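PDB 3H9W: diguanylate cyclase with PAS/PAC sensor from Marinobacter aquaeolei, which probably makes the second messenger 3',3'-c-di-GMP from two GTP as a whole protein, this chain being its N-terminal PAS sensor domain. Local coordinates for residues E38-R43 / W51-C56; P46-W51 / D69-H74; D65-Y70 / W81-V86; V85-R90 / A98-M103. All blocks are in the same frame, centred on the assembly; numbering follows the deposited sequence.

Following the chain from the N terminus, helix 37-42 comes first, and contact 1 closes a short loop from it to helix 46-61. Contact 2 starts between the two segments of contact 1 and ends on strand 66-73, so the two cross; they share Trp51, and contact 1 packs the helices on each other while contact 2 fixes helix 46-61 to the sheet. Contact 3 pairs strand 66-73, an outermost strand of this chain's sheet, with strand 79-90, and shares Asp69 and Tyr70 with contact 2. Contact 4 takes over on strand 79-90 at Val85 and Val86 and pairs it with strand 96-105. Contacts 3 and 4 are thus successive antiparallel hairpins, and both touch the second subunit.

Contact 1. Residues E38-R43 / W51-C56; sequences EDWATR and WVVNFC
Trp40 spans the space between helix 37-42 and helix 46-61, and its indole ends among Val52, Val53 and Cys56. From CB the side chain starts with CG anti to the backbone N (chi1 167°), which carries the ring off its own helix toward the next one. On the five-membered ring, CD1 packs against the end of Met103, a selenomethionine on strand 96-105, and NE1 hydrogen-bonds to the hydroxyl of Tyr70 on strand 66-73. The polar corner of the indole is therefore given to the sheet, while its hydrocarbon rim is left for the helix. On that rim Trp40 CZ2 and Val52 CG1 are 3.7 Å apart. At the tip, Trp40 CH2 lies 3.7 Å from the same methyl, Val52 CG1, and 3.8 Å from Cys56 SG. The sulfur meets the ring obliquely, a sulfur-aromatic contact with Cys56 SG 5.0 Å from the centroid of the six-membered ring of Trp40. CZ3 brushes Val53 more loosely.

These helices belong to the group that covers one side of the antiparallel sheet in a PAS fold, and here they run at 142° to each other with no hydrogen bond between the two segments. Small residues suit the nearest point: Ala41 CB touches Val53 CG2 at 4.0 Å, where the two CA atoms are 6.6 Å apart. Val52 and Cys56, one turn apart, both point toward helix 37-42 and are compact enough to let the broad indole come up against them. Just beyond, the carbonyl of Ala41 accepts a hydrogen bond from Gln49 NE2.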
# COMPACT_ATOMS: atom_id res chain seq x y z
N GLU A 38 11.85 13.11 -8.79
CA GLU A 38 12.64 13.21 -10.02
C GLU A 38 13.36 11.89 -10.29
O GLU A 38 13.48 11.46 -11.44
CB GLU A 38 13.66 14.35 -9.88
CG GLU A 38 14.40 14.70 -11.16
CD GLU A 38 15.31 15.91 -11.00
OE1 GLU A 38 16.34 15.80 -10.30
OE2 GLU A 38 14.99 16.97 -11.57
N ASP A 39 13.84 11.25 -9.22
CA ASP A 39 14.55 9.98 -9.36
C ASP A 39 13.57 8.90 -9.83
O ASP A 39 13.88 8.07 -10.68
CB ASP A 39 15.16 9.56 -8.03
CG ASP A 39 16.22 10.54 -7.54
OD1 ASP A 39 17.19 10.79 -8.29
OD2 ASP A 39 16.09 11.05 -6.41
N TRP A 40 12.37 8.93 -9.26
CA TRP A 40 11.31 7.99 -9.60
C TRP A 40 10.93 8.16 -11.07
O TRP A 40 10.78 7.18 -11.80
CB TRP A 40 10.11 8.26 -8.69
CG TRP A 40 8.84 7.59 -9.10
CD1 TRP A 40 8.51 6.27 -8.94
CD2 TRP A 40 7.71 8.21 -9.71
NE1 TRP A 40 7.24 6.04 -9.41
CE2 TRP A 40 6.73 7.21 -9.90
CE3 TRP A 40 7.43 9.52 -10.13
CZ2 TRP A 40 5.48 7.48 -10.48
CZ3 TRP A 40 6.19 9.79 -10.71
CH2 TRP A 40 5.24 8.77 -10.88
N ALA A 41 10.78 9.41 -11.49
CA ALA A 41 10.41 9.73 -12.87
C ALA A 41 11.50 9.36 -13.88
O ALA A 41 11.21 8.94 -15.01
CB ALA A 41 10.08 11.22 -12.99
N THR A 42 12.76 9.52 -13.49
CA THR A 42 13.87 9.21 -14.37
C THR A 42 14.07 7.71 -14.57
O THR A 42 14.33 7.25 -15.68
CB THR A 42 15.18 9.83 -13.83
OG1 THR A 42 15.09 11.26 -13.91
CG2 THR A 42 16.38 9.35 -14.63
N ARG A 43 13.94 6.95 -13.48
CA ARG A 43 14.14 5.50 -13.52
C ARG A 43 12.88 4.79 -14.00
O ARG A 43 12.31 3.94 -13.31
CB ARG A 43 14.53 5.04 -12.12
CG ARG A 43 15.83 5.70 -11.68
CD ARG A 43 16.12 5.53 -10.19
NE ARG A 43 17.33 6.27 -9.85
CZ ARG A 43 17.85 6.33 -8.63
NH1 ARG A 43 17.26 5.71 -7.61
NH2 ARG A 43 18.97 7.03 -8.42
N TRP A 51 3.34 9.24 -19.71
CA TRP A 51 1.99 9.36 -19.18
C TRP A 51 1.87 9.21 -17.66
O TRP A 51 1.04 9.86 -17.04
CB TRP A 51 1.08 8.33 -19.85
CG TRP A 51 1.31 6.90 -19.42
CD1 TRP A 51 2.13 5.98 -20.01
CD2 TRP A 51 0.69 6.24 -18.31
NE1 TRP A 51 2.06 4.78 -19.33
CE2 TRP A 51 1.18 4.91 -18.29
CE3 TRP A 51 -0.23 6.63 -17.33
CZ2 TRP A 51 0.79 3.98 -17.32
CZ3 TRP A 51 -0.63 5.70 -16.37
CH2 TRP A 51 -0.12 4.39 -16.38
N VAL A 52 2.72 8.37 -17.08
CA VAL A 52 2.68 8.12 -15.64
C VAL A 52 2.90 9.37 -14.79
O VAL A 52 2.17 9.62 -13.84
CB VAL A 52 3.72 7.05 -15.25
CG1 VAL A 52 3.76 6.90 -13.72
CG2 VAL A 52 3.36 5.71 -15.90
N VAL A 53 3.92 10.14 -15.13
CA VAL A 53 4.21 11.35 -14.38
C VAL A 53 3.02 12.31 -14.38
O VAL A 53 2.58 12.75 -13.32
CB VAL A 53 5.46 12.06 -14.95
CG1 VAL A 53 5.80 13.28 -14.12
CG2 VAL A 53 6.63 11.09 -14.97
N ASN A 54 2.48 12.61 -15.55
CA ASN A 54 1.34 13.52 -15.64
C ASN A 54 0.11 12.99 -14.90
O ASN A 54 -0.60 13.74 -14.23
CB ASN A 54 0.97 13.80 -17.10
CG ASN A 54 2.06 14.55 -17.84
OD1 ASN A 54 2.69 15.46 -17.29
ND2 ASN A 54 2.29 14.18 -19.10
N PHE A 55 -0.15 11.70 -15.05
CA PHE A 55 -1.29 11.08 -14.39
C PHE A 55 -1.14 11.20 -12.87
O PHE A 55 -2.03 11.73 -12.19
CB PHE A 55 -1.40 9.60 -14.80
CG PHE A 55 -2.46 8.84 -14.06
CD1 PHE A 55 -3.81 9.10 -14.28
CD2 PHE A 55 -2.11 7.91 -13.09
CE1 PHE A 55 -4.79 8.45 -13.53
CE2 PHE A 55 -3.08 7.26 -12.34
CZ PHE A 55 -4.42 7.52 -12.56
N CYS A 56 -0.01 10.76 -12.33
CA CYS A 56 0.18 10.83 -10.88
C CYS A 56 0.12 12.25 -10.33
O CYS A 56 -0.44 12.48 -9.26
CB CYS A 56 1.49 10.14 -10.48
SG CYS A 56 1.44 8.34 -10.72

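Contact 2. Residues P46-W51 / D69-H74; sequences PEDQEW and DYRALH
Asp48 and Arg71 meet with their side chains at about a right angle, the carboxylate and guanidinium planes turned 66° apart. Arg71 grips side-on: NE donates to Asp48 OD2 at 2.7 Å, and NH2 gives a longer, nearly straight bond to Asp48 OD1 of 3.2 Å. Both oxygens lie close to the guanidinium plane, yet the arginine comes at the carboxylate from above its plane. A bend at chi3 (-71°) turns the arginine chain back toward the helix for this approach. The opposite face of OD2 is used by the backbone, since Arg71 N bonds to Asp48 OD2 at 2.9 Å. OD1 is shared as well: Trp51 NE1 reaches Asp48 OD1 at 3.1 Å on the anti side, and a water links OD1 to the carbonyl of Asp69. With so many donors around it, the buried carboxylate is fixed in rotation and is probably held ionised.

An aspartate suits this place because its short chain brings both oxygens right up to the strand, where its OD2 also lies 3.6 Å from Tyr70 CB. The indole of Trp51 turns its edge to the strand, placing Trp51 CZ2 3.4 Å from Asp69 O. Glu47 stands farther out and reaches Arg71 through water, its OE1 being 2.6 Å from a molecule that also accepts from Arg71 NH2. The contact thus pins the weakly bonded start of helix 46-61 to strand 66-73 of the PAS domain, the two segments running at 128°; on that strand Arg71 also packs on Trp81 of strand 79-90, and the backbone of Leu73 bonds to that of Arg43, just after helix 37-42.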
# COMPACT_ATOMS: atom_id res chain seq x y z
N PRO A 46 10.91 5.00 -21.18
CA PRO A 46 10.55 6.23 -21.90
C PRO A 46 9.09 6.35 -22.33
O PRO A 46 8.54 7.45 -22.31
CB PRO A 46 11.53 6.23 -23.08
CG PRO A 46 11.84 4.78 -23.30
CD PRO A 46 11.99 4.28 -21.88
N GLU A 47 8.47 5.24 -22.72
CA GLU A 47 7.08 5.29 -23.16
C GLU A 47 6.12 5.40 -21.98
O GLU A 47 4.95 5.74 -22.14
CB GLU A 47 6.73 4.06 -24.01
CG GLU A 47 7.57 3.93 -25.28
CD GLU A 47 7.02 2.91 -26.26
OE1 GLU A 47 6.33 1.96 -25.82
OE2 GLU A 47 7.29 3.04 -27.47
N ASP A 48 6.62 5.11 -20.78
CA ASP A 48 5.79 5.21 -19.59
C ASP A 48 5.95 6.59 -18.96
O ASP A 48 4.99 7.14 -18.40
CB ASP A 48 6.15 4.10 -18.59
CG ASP A 48 5.55 2.77 -18.98
OD1 ASP A 48 4.40 2.77 -19.49
OD2 ASP A 48 6.19 1.72 -18.77
N GLN A 49 7.14 7.16 -19.07
CA GLN A 49 7.37 8.49 -18.52
C GLN A 49 6.40 9.42 -19.23
O GLN A 49 6.00 10.44 -18.69
CB GLN A 49 8.80 8.95 -18.79
CG GLN A 49 9.88 8.04 -18.23
CD GLN A 49 11.27 8.47 -18.67
OE1 GLN A 49 11.52 8.63 -19.87
NE2 GLN A 49 12.17 8.67 -17.72
N GLU A 50 6.03 9.04 -20.45
CA GLU A 50 5.12 9.82 -21.30
C GLU A 50 3.70 9.99 -20.76
O GLU A 50 2.93 10.80 -21.28
CB GLU A 50 5.04 9.20 -22.70
CG GLU A 50 6.12 9.68 -23.67
CD GLU A 50 6.15 8.91 -24.99
OE1 GLU A 50 5.07 8.59 -25.53
OE2 GLU A 50 7.26 8.63 -25.49
N TRP A 51 3.34 9.24 -19.71
CA TRP A 51 1.99 9.36 -19.18
C TRP A 51 1.87 9.21 -17.66
O TRP A 51 1.04 9.86 -17.04
CB TRP A 51 1.08 8.33 -19.85
CG TRP A 51 1.31 6.90 -19.42
CD1 TRP A 51 2.13 5.98 -20.01
CD2 TRP A 51 0.69 6.24 -18.31
NE1 TRP A 51 2.06 4.78 -19.33
CE2 TRP A 51 1.18 4.91 -18.29
CE3 TRP A 51 -0.23 6.63 -17.33
CZ2 TRP A 51 0.79 3.98 -17.32
CZ3 TRP A 51 -0.63 5.70 -16.37
CH2 TRP A 51 -0.12 4.39 -16.38
N ASP A 69 0.66 1.23 -13.50
CA ASP A 69 1.52 0.10 -13.85
C ASP A 69 2.51 0.62 -14.89
O ASP A 69 2.11 1.23 -15.88
CB ASP A 69 0.69 -1.03 -14.48
CG ASP A 69 -0.19 -1.74 -13.47
OD1 ASP A 69 -0.38 -1.21 -12.36
OD2 ASP A 69 -0.69 -2.84 -13.80
N TYR A 70 3.79 0.38 -14.65
CA TYR A 70 4.80 0.83 -15.60
C TYR A 70 6.09 0.02 -15.48
O TYR A 70 6.29 -0.76 -14.54
CB TYR A 70 5.12 2.32 -15.37
CG TYR A 70 5.55 2.62 -13.96
CD1 TYR A 70 4.61 3.01 -13.00
CD2 TYR A 70 6.87 2.45 -13.57
CE1 TYR A 70 4.99 3.22 -11.67
CE2 TYR A 70 7.26 2.66 -12.24
CZ TYR A 70 6.31 3.04 -11.30
OH TYR A 70 6.68 3.20 -9.98
N ARG A 71 6.96 0.22 -16.47
CA ARG A 71 8.23 -0.45 -16.52
C ARG A 71 9.26 0.42 -15.83
O ARG A 71 9.58 1.52 -16.31
CB ARG A 71 8.63 -0.71 -17.98
CG ARG A 71 7.75 -1.77 -18.65
CD ARG A 71 7.60 -1.53 -20.15
NE ARG A 71 6.77 -0.36 -20.45
CZ ARG A 71 6.46 0.02 -21.68
NH1 ARG A 71 6.90 -0.67 -22.73
NH2 ARG A 71 5.71 1.10 -21.88
N ALA A 72 9.76 -0.04 -14.69
CA ALA A 72 10.76 0.69 -13.93
C ALA A 72 12.13 0.31 -14.48
O ALA A 72 12.33 -0.82 -14.94
CB ALA A 72 10.68 0.33 -12.44
N LEU A 73 13.06 1.24 -14.43
CA LEU A 73 14.40 1.01 -14.94
C LEU A 73 15.34 0.49 -13.86
O LEU A 73 15.54 1.14 -12.83
CB LEU A 73 14.97 2.33 -15.49
CG LEU A 73 16.39 2.29 -16.05
CD1 LEU A 73 16.44 1.35 -17.25
CD2 LEU A 73 16.81 3.69 -16.46
N HIS A 74 15.89 -0.69 -14.09
CA HIS A 74 16.84 -1.29 -13.16
C HIS A 74 18.17 -0.61 -13.43
O HIS A 74 18.41 -0.15 -14.55
CB HIS A 74 16.94 -2.80 -13.42
CG HIS A 74 17.77 -3.54 -12.43
ND1 HIS A 74 19.14 -3.41 -12.36
CD2 HIS A 74 17.42 -4.41 -11.45
CE1 HIS A 74 19.60 -4.18 -11.39
NE2 HIS A 74 18.58 -4.80 -10.83
O HOH W 1 4.60 0.53 -24.53
O HOH W 2 2.27 0.88 -18.56

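Contact 3. Residues D65-Y70 / W81-V86; sequences DHEADY and WIRDVV
Arg83 NH2 is held by two carboxylates, Asp69 OD2 at 2.7 Å and Glu109, a C-terminal tag residue. NE completes a side-on grip, donating to Asp69 OD1 at 2.9 Å. Both oxygens are met on their syn sides, with carboxylate and guanidinium planes 36° apart. Glu67 joins by a long salt bridge, through charge alone: its OE2 is 3.9 Å from Arg83 NE and well out of the guanidinium plane, while OE1 pairs with Lys3 of the second subunit. A leucine in place of Arg83 would probably leave Asp69 without its cationic mate and Glu67 without this nearby positive charge.

On the other face, His66, Tyr70, Ile82, Asp84 and Val86 look toward the helices. Val86 CB sits over the His66 ring, 3.9 Å from its centroid, in a CH-pi contact set by His66 chi1 of 51°, CG between backbone N and carbonyl carbon. Tyr70 leans across its neighbours, its OH 3.7 Å from Ile82 CG2 and 3.6 Å from Asp84 CB. Paired backbone bonds at His66–Val86, Ala68–Asp84 and Tyr70–Ile82 make this a regular antiparallel hairpin, one face carrying the Glu67, Asp69 and Arg83 charges, the other turned to the helices, as in the PAS fold.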
# COMPACT_ATOMS: atom_id res chain seq x y z
N ASP A 65 -6.67 9.16 -4.55
CA ASP A 65 -5.78 8.00 -4.52
C ASP A 65 -5.73 7.42 -5.91
O ASP A 65 -6.71 7.47 -6.64
CB ASP A 65 -6.30 6.94 -3.56
CG ASP A 65 -6.12 7.32 -2.12
OD1 ASP A 65 -5.81 8.51 -1.87
OD2 ASP A 65 -6.28 6.45 -1.26
N HIS A 66 -4.58 6.87 -6.28
CA HIS A 66 -4.44 6.32 -7.61
C HIS A 66 -3.38 5.23 -7.64
O HIS A 66 -2.70 4.99 -6.64
CB HIS A 66 -4.05 7.43 -8.59
CG HIS A 66 -2.89 8.25 -8.13
ND1 HIS A 66 -2.98 9.17 -7.10
CD2 HIS A 66 -1.59 8.25 -8.51
CE1 HIS A 66 -1.79 9.69 -6.87
NE2 HIS A 66 -0.93 9.15 -7.71
N GLU A 67 -3.24 4.59 -8.79
CA GLU A 67 -2.25 3.55 -8.98
C GLU A 67 -1.89 3.51 -10.45
O GLU A 67 -2.70 3.88 -11.30
CB GLU A 67 -2.80 2.18 -8.54
CG GLU A 67 -3.88 1.63 -9.44
CD GLU A 67 -4.28 0.22 -9.06
OE1 GLU A 67 -4.82 0.03 -7.96
OE2 GLU A 67 -4.05 -0.71 -9.88
N ALA A 68 -0.66 3.10 -10.76
CA ALA A 68 -0.20 3.02 -12.14
C ALA A 68 0.74 1.84 -12.33
O ALA A 68 1.52 1.50 -11.43
CB ALA A 68 0.52 4.32 -12.53
N ASP A 69 0.66 1.23 -13.50
CA ASP A 69 1.52 0.10 -13.85
C ASP A 69 2.51 0.62 -14.89
O ASP A 69 2.11 1.23 -15.88
CB ASP A 69 0.69 -1.03 -14.48
CG ASP A 69 -0.19 -1.74 -13.47
OD1 ASP A 69 -0.38 -1.21 -12.36
OD2 ASP A 69 -0.69 -2.84 -13.80
N TYR A 70 3.79 0.38 -14.65
CA TYR A 70 4.80 0.83 -15.60
C TYR A 70 6.09 0.02 -15.48
O TYR A 70 6.29 -0.76 -14.54
CB TYR A 70 5.12 2.32 -15.37
CG TYR A 70 5.55 2.62 -13.96
CD1 TYR A 70 4.61 3.01 -13.00
CD2 TYR A 70 6.87 2.45 -13.57
CE1 TYR A 70 4.99 3.22 -11.67
CE2 TYR A 70 7.26 2.66 -12.24
CZ TYR A 70 6.31 3.04 -11.30
OH TYR A 70 6.68 3.20 -9.98
N TRP A 81 8.54 -4.57 -14.43
CA TRP A 81 7.16 -4.14 -14.33
C TRP A 81 6.78 -3.91 -12.88
O TRP A 81 6.85 -4.82 -12.05
CB TRP A 81 6.23 -5.18 -14.94
CG TRP A 81 6.07 -5.02 -16.41
CD1 TRP A 81 6.65 -5.78 -17.39
CD2 TRP A 81 5.27 -4.04 -17.08
NE1 TRP A 81 6.26 -5.33 -18.63
CE2 TRP A 81 5.41 -4.26 -18.47
CE3 TRP A 81 4.45 -2.99 -16.64
CZ2 TRP A 81 4.76 -3.47 -19.43
CZ3 TRP A 81 3.80 -2.20 -17.59
CH2 TRP A 81 3.96 -2.45 -18.97
N ILE A 82 6.35 -2.69 -12.59
CA ILE A 82 5.96 -2.31 -11.24
C ILE A 82 4.59 -1.66 -11.19
O ILE A 82 4.15 -1.00 -12.14
CB ILE A 82 7.02 -1.33 -10.65
CG1 ILE A 82 8.24 -2.12 -10.19
CG2 ILE A 82 6.42 -0.50 -9.52
CD1 ILE A 82 9.28 -1.31 -9.46
N ARG A 83 3.90 -1.87 -10.07
CA ARG A 83 2.60 -1.26 -9.83
C ARG A 83 2.86 -0.35 -8.64
O ARG A 83 3.31 -0.80 -7.59
CB ARG A 83 1.54 -2.31 -9.45
CG ARG A 83 0.20 -1.70 -9.00
CD ARG A 83 -0.93 -2.74 -9.05
NE ARG A 83 -1.07 -3.22 -10.42
CZ ARG A 83 -1.18 -4.50 -10.77
NH1 ARG A 83 -1.18 -5.46 -9.85
NH2 ARG A 83 -1.25 -4.81 -12.06
N ASP A 84 2.59 0.94 -8.82
CA ASP A 84 2.78 1.91 -7.76
C ASP A 84 1.36 2.27 -7.29
O ASP A 84 0.51 2.65 -8.10
CB ASP A 84 3.51 3.14 -8.33
CG ASP A 84 4.01 4.08 -7.26
OD1 ASP A 84 3.95 3.75 -6.06
OD2 ASP A 84 4.49 5.18 -7.63
N VAL A 85 1.11 2.10 -5.99
CA VAL A 85 -0.19 2.38 -5.39
C VAL A 85 -0.02 3.53 -4.43
O VAL A 85 0.81 3.47 -3.52
CB VAL A 85 -0.73 1.16 -4.63
CG1 VAL A 85 -2.11 1.47 -4.06
CG2 VAL A 85 -0.81 -0.04 -5.56
N VAL A 86 -0.82 4.57 -4.63
CA VAL A 86 -0.69 5.80 -3.86
C VAL A 86 -1.91 6.28 -3.09
O VAL A 86 -3.01 6.39 -3.64
CB VAL A 86 -0.27 6.97 -4.78
CG1 VAL A 86 0.05 8.19 -3.94
CG2 VAL A 86 0.93 6.55 -5.62

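Contact 4. Residues V85-R90 / A98-M103; sequences VVHVVR and ALIGFM
Strands 79-90 and 96-105 run antiparallel, bonded in pairs at Val85–Phe102, His87–Ile100 and Val89–Ala98, with segment axes at 159°. They form the last hairpin of the PAS-fold sheet. Beta-branched residues suit such extended backbone, and four of the six residues of 85-90 are valine. On the buried face of Val86 and Val88, Leu99 spreads between the two: its CB lies 4.0 Å from Val86 CG1, and its CD2 4.0 Å from Val88 CG2.

On the other face, Ile100 lies alongside His87, pointing the same way. With chi1 at 63°, CG1 sits between the backbone N and the carbonyl carbon, which sends CD1 to the edge of the imidazole, 3.3 Å from His87 ND1. CG1 also touches Val89 CG2 at 4.0 Å, the two side chains crossing at about a right angle. An alanine here would remove CG1, CG2 and CD1 and is likely to open a gap beside His87 and Val89 and weaken the packing on Ile100 of the second subunit, where Phe102 also meets its counterpart. Opposite Val86 there is no side chain: a beta carbon on Gly101 would collide with Val85 O, which instead lies 3.2 Å from Gly101 CA in a CA-H...O contact.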
# COMPACT_ATOMS: atom_id res chain seq x y z
N VAL A 85 1.11 2.10 -5.99
CA VAL A 85 -0.19 2.38 -5.39
C VAL A 85 -0.02 3.53 -4.43
O VAL A 85 0.81 3.47 -3.52
CB VAL A 85 -0.73 1.16 -4.63
CG1 VAL A 85 -2.11 1.47 -4.06
CG2 VAL A 85 -0.81 -0.04 -5.56
N VAL A 86 -0.82 4.57 -4.63
CA VAL A 86 -0.69 5.80 -3.86
C VAL A 86 -1.91 6.28 -3.09
O VAL A 86 -3.01 6.39 -3.64
CB VAL A 86 -0.27 6.97 -4.78
CG1 VAL A 86 0.05 8.19 -3.94
CG2 VAL A 86 0.93 6.55 -5.62
N HIS A 87 -1.68 6.58 -1.82
CA HIS A 87 -2.73 7.14 -0.97
C HIS A 87 -2.30 8.58 -0.72
O HIS A 87 -1.14 8.83 -0.38
CB HIS A 87 -2.82 6.40 0.36
CG HIS A 87 -3.73 7.06 1.34
ND1 HIS A 87 -3.30 7.55 2.55
CD2 HIS A 87 -5.05 7.37 1.26
CE1 HIS A 87 -4.30 8.14 3.17
NE2 HIS A 87 -5.38 8.04 2.41
N VAL A 88 -3.22 9.53 -0.89
CA VAL A 88 -2.92 10.94 -0.68
C VAL A 88 -3.35 11.37 0.72
O VAL A 88 -4.50 11.18 1.10
CB VAL A 88 -3.65 11.84 -1.69
CG1 VAL A 88 -3.17 13.27 -1.56
CG2 VAL A 88 -3.41 11.32 -3.11
N VAL A 89 -2.42 11.95 1.47
CA VAL A 89 -2.69 12.41 2.83
C VAL A 89 -2.83 13.93 2.88
O VAL A 89 -2.02 14.66 2.31
CB VAL A 89 -1.55 12.01 3.79
CG1 VAL A 89 -1.90 12.39 5.22
CG2 VAL A 89 -1.28 10.52 3.68
N ARG A 90 -3.87 14.41 3.57
CA ARG A 90 -4.12 15.84 3.70
C ARG A 90 -3.86 16.28 5.14
O ARG A 90 -4.06 15.49 6.07
CB ARG A 90 -5.57 16.16 3.32
CG ARG A 90 -5.89 15.89 1.87
CD ARG A 90 -7.33 16.22 1.53
NE ARG A 90 -7.55 16.08 0.09
CZ ARG A 90 -8.70 16.33 -0.52
NH1 ARG A 90 -9.75 16.74 0.18
NH2 ARG A 90 -8.79 16.19 -1.84
N ALA A 98 1.20 14.82 1.97
CA ALA A 98 2.14 13.78 1.60
C ALA A 98 1.49 12.69 0.79
O ALA A 98 0.27 12.65 0.64
CB ALA A 98 2.77 13.19 2.85
N LEU A 99 2.34 11.82 0.25
CA LEU A 99 1.90 10.68 -0.55
C LEU A 99 2.54 9.47 0.12
O LEU A 99 3.74 9.47 0.41
CB LEU A 99 2.41 10.82 -1.98
CG LEU A 99 2.01 12.08 -2.75
CD1 LEU A 99 2.71 12.10 -4.10
CD2 LEU A 99 0.49 12.13 -2.92
N ILE A 100 1.75 8.44 0.38
CA ILE A 100 2.24 7.23 1.03
C ILE A 100 1.73 6.01 0.26
O ILE A 100 0.57 5.98 -0.15
CB ILE A 100 1.73 7.11 2.48
CG1 ILE A 100 0.20 6.99 2.47
CG2 ILE A 100 2.13 8.34 3.27
CD1 ILE A 100 -0.39 6.42 3.74
N GLY A 101 2.57 5.01 0.08
CA GLY A 101 2.10 3.85 -0.63
C GLY A 101 3.09 2.72 -0.72
O GLY A 101 4.01 2.61 0.11
N PHE A 102 2.91 1.88 -1.73
CA PHE A 102 3.79 0.74 -1.94
C PHE A 102 4.07 0.56 -3.42
O PHE A 102 3.25 0.91 -4.27
CB PHE A 102 3.11 -0.55 -1.47
CG PHE A 102 2.93 -0.66 0.02
CD1 PHE A 102 3.97 -1.08 0.83
CD2 PHE A 102 1.70 -0.40 0.60
CE1 PHE A 102 3.79 -1.23 2.21
CE2 PHE A 102 1.50 -0.55 1.98
CZ PHE A 102 2.56 -0.96 2.78
N MSE A 103 5.24 -0.00 -3.72
CA MSE A 103 5.60 -0.34 -5.09
C MSE A 103 5.64 -1.86 -5.07
O MSE A 103 6.18 -2.46 -4.13
CB MSE A 103 6.98 0.22 -5.46
CG MSE A 103 6.94 1.63 -5.99
SE MSE A 103 8.70 2.41 -6.01
CE MSE A 103 8.17 4.23 -5.68